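PDB 4Q1K: bacillaene synthase decarboxylase PksI from Bacillus subtilis, which catalyses decarboxylation of the carrier-tethered 3-methylglutaconyl group to 3-methylcrotonyl during biosynthesis of the polyketide antibiotic bacillaene. Local coordinates for residues A161-P166 and P239-Q244. The protein carries 1 engineered substitution. Residues are numbered along the deposited sequence; the frame is centred on the assembly and turned at random.
Sequences ATFIVP and PRVIEQ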
loop_
_atom_site.group_PDB
_atom_site.type_symbol
_atom_site.label_atom_id
_atom_site.label_comp_id
_atom_site.label_asym_id
_atom_site.label_seq_id
_atom_site.Cartn_x
_atom_site.Cartn_y
_atom_site.Cartn_z
ATOM N N ALA B 161 -1.036 -12.164 12.551
ATOM C CA ALA B 161 -0.362 -12.140 11.252
ATOM C C ALA B 161 -1.360 -11.647 10.203
ATOM O O ALA B 161 -0.963 -10.945 9.249
ATOM C CB ALA B 161 0.106 -13.551 10.921
ATOM N N THR B 162 -2.658 -12.036 10.289
ATOM C CA THR B 162 -3.539 -11.631 9.126
ATOM C C THR B 162 -3.920 -10.167 9.180
ATOM O O THR B 162 -4.452 -9.610 8.203
ATOM C CB THR B 162 -4.871 -12.475 9.119
ATOM O OG1 THR B 162 -5.646 -12.139 10.316
ATOM C CG2 THR B 162 -4.524 -13.987 9.166
ATOM N N PHE B 163 -3.590 -9.486 10.273
ATOM C CA PHE B 163 -3.844 -8.029 10.324
ATOM C C PHE B 163 -2.511 -7.305 10.002
ATOM O O PHE B 163 -2.469 -6.401 9.152
ATOM C CB PHE B 163 -4.285 -7.711 11.753
ATOM C CG PHE B 163 -4.367 -6.230 12.008
ATOM C CD1 PHE B 163 -5.393 -5.509 11.421
ATOM C CD2 PHE B 163 -3.370 -5.566 12.727
ATOM C CE1 PHE B 163 -5.513 -4.131 11.641
ATOM C CE2 PHE B 163 -3.449 -4.168 12.879
ATOM C CZ PHE B 163 -4.531 -3.453 12.317
ATOM N N ILE B 164 -1.387 -7.717 10.653
ATOM C CA ILE B 164 -0.145 -6.891 10.570
ATOM C C ILE B 164 0.599 -7.091 9.257
ATOM O O ILE B 164 1.288 -6.177 8.767
ATOM C CB ILE B 164 0.744 -7.103 11.816
ATOM C CG1 ILE B 164 1.745 -5.903 12.024
ATOM C CG2 ILE B 164 1.487 -8.411 11.662
ATOM C CD1 ILE B 164 1.102 -4.523 12.237
ATOM N N VAL B 165 0.461 -8.272 8.660
ATOM C CA VAL B 165 1.130 -8.469 7.363
ATOM C C VAL B 165 0.551 -7.545 6.222
ATOM O O VAL B 165 1.322 -6.873 5.599
ATOM C CB VAL B 165 1.268 -10.002 7.010
ATOM C CG1 VAL B 165 1.950 -10.141 5.600
ATOM C CG2 VAL B 165 2.081 -10.778 8.120
ATOM N N PRO B 166 -0.774 -7.527 5.992
ATOM C CA PRO B 166 -1.337 -6.583 5.043
ATOM C C PRO B 166 -1.029 -5.142 5.506
ATOM O O PRO B 166 -0.801 -4.271 4.688
ATOM C CB PRO B 166 -2.847 -6.850 5.090
ATOM C CG PRO B 166 -3.043 -8.191 5.797
ATOM C CD PRO B 166 -1.775 -8.450 6.597
ATOM N N PRO B 239 -7.754 -6.455 18.502
ATOM C CA PRO B 239 -8.470 -7.472 19.300
ATOM C C PRO B 239 -9.478 -8.258 18.468
ATOM O O PRO B 239 -9.571 -9.483 18.588
ATOM C CB PRO B 239 -9.278 -6.611 20.300
ATOM C CG PRO B 239 -8.414 -5.380 20.541
ATOM C CD PRO B 239 -7.733 -5.135 19.193
ATOM N N ARG B 240 -10.196 -7.587 17.577
ATOM C CA ARG B 240 -11.194 -8.323 16.844
ATOM C C ARG B 240 -10.586 -9.308 15.859
ATOM O O ARG B 240 -11.164 -10.354 15.611
ATOM C CB ARG B 240 -12.033 -7.303 16.100
ATOM C CG ARG B 240 -13.133 -7.908 15.274
ATOM C CD ARG B 240 -13.819 -6.829 14.400
ATOM N NE ARG B 240 -14.703 -7.410 13.369
ATOM C CZ ARG B 240 -15.838 -8.078 13.621
ATOM N NH1 ARG B 240 -16.255 -8.256 14.875
ATOM N NH2 ARG B 240 -16.560 -8.588 12.623
ATOM N N VAL B 241 -9.441 -8.952 15.233
ATOM C CA VAL B 241 -8.751 -9.857 14.362
ATOM C C VAL B 241 -8.197 -11.029 15.116
ATOM O O VAL B 241 -8.293 -12.120 14.639
ATOM C CB VAL B 241 -7.697 -9.113 13.413
ATOM C CG1 VAL B 241 -7.088 -10.136 12.449
ATOM C CG2 VAL B 241 -8.449 -8.049 12.627
ATOM N N ILE B 242 -7.694 -10.817 16.338
ATOM C CA ILE B 242 -7.207 -11.908 17.203
ATOM C C ILE B 242 -8.366 -12.901 17.454
ATOM O O ILE B 242 -8.169 -14.121 17.340
ATOM C CB ILE B 242 -6.639 -11.325 18.517
ATOM C CG1 ILE B 242 -5.306 -10.561 18.208
ATOM C CG2 ILE B 242 -6.320 -12.431 19.498
ATOM C CD1 ILE B 242 -4.246 -11.416 17.498
ATOM N N GLU B 243 -9.564 -12.368 17.686
ATOM C CA GLU B 243 -10.757 -13.258 17.956
ATOM C C GLU B 243 -11.041 -14.019 16.619
ATOM O O GLU B 243 -11.301 -15.214 16.645
ATOM C CB GLU B 243 -12.003 -12.449 18.268
ATOM C CG GLU B 243 -12.116 -11.620 19.545
ATOM C CD GLU B 243 -13.435 -10.754 19.603
ATOM O OE1 GLU B 243 -14.486 -11.125 19.004
ATOM O OE2 GLU B 243 -13.428 -9.672 20.256
ATOM N N GLN B 244 -11.033 -13.345 15.460
ATOM C CA GLN B 244 -11.199 -14.069 14.193
ATOM C C GLN B 244 -10.143 -15.164 13.947
ATOM O O GLN B 244 -10.453 -16.265 13.506
ATOM C CB GLN B 244 -11.211 -13.053 13.049
ATOM C CG GLN B 244 -12.426 -12.207 13.181
ATOM C CD GLN B 244 -12.425 -11.033 12.258
ATOM O OE1 GLN B 244 -11.392 -10.525 11.785
ATOM N NE2 GLN B 244 -13.600 -10.543 12.036
#
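Val241 reaches from helix 220-252 to the first turn of helix 161-169, where its two methyl groups divide their contacts between Thr162 and Phe163. The apolar part is small. CG1, held anti to the backbone N (chi1 -176°), lies 3.8 Å from Phe163 CB, while CG2 approaches the aromatic ring obliquely, 4.2 Å from Phe163 CD1. The valine and the phenylalanine cross at about a right angle, and the backbones come nearest at these same two residues, with CA of Phe163 and CA of Val241 6.6 Å apart. Beyond the valine, the buried Phe163 also packs on Leu234, Gln237 and Leu238, earlier along the same long helix.

The polar element of the contact is the Thr162 hydroxyl. Its OG1 sits 3.3 Å from Val241 CG1, a van der Waals contact, since the methyl group offers no polar atom. A chi1 of 65° places OG1 between the backbone N and the carbonyl carbon, where it hydrogen-bonds to Glu245 OE2, one turn after Val241 on helix 220-252, and to His229 NE2 of a neighbouring subunit. That same histidine packs on Val241, so the contact lies at an interface of the homotrimer. The backbone O of Thr162 accepts a hydrogen bond from O2 of a bound glycerol, probably carried over from the crystallisation liquor.

The Thr162 side chain is about 8 Å from that of His249, the active-site residue further along helix 220-252. Between the two segments, van der Waals contacts of Val241 thus join two helices of the crotonase fold without a hydrogen bond, whereas the buried hydroxyl is satisfied by one bond within the chain and one to the adjacent subunit.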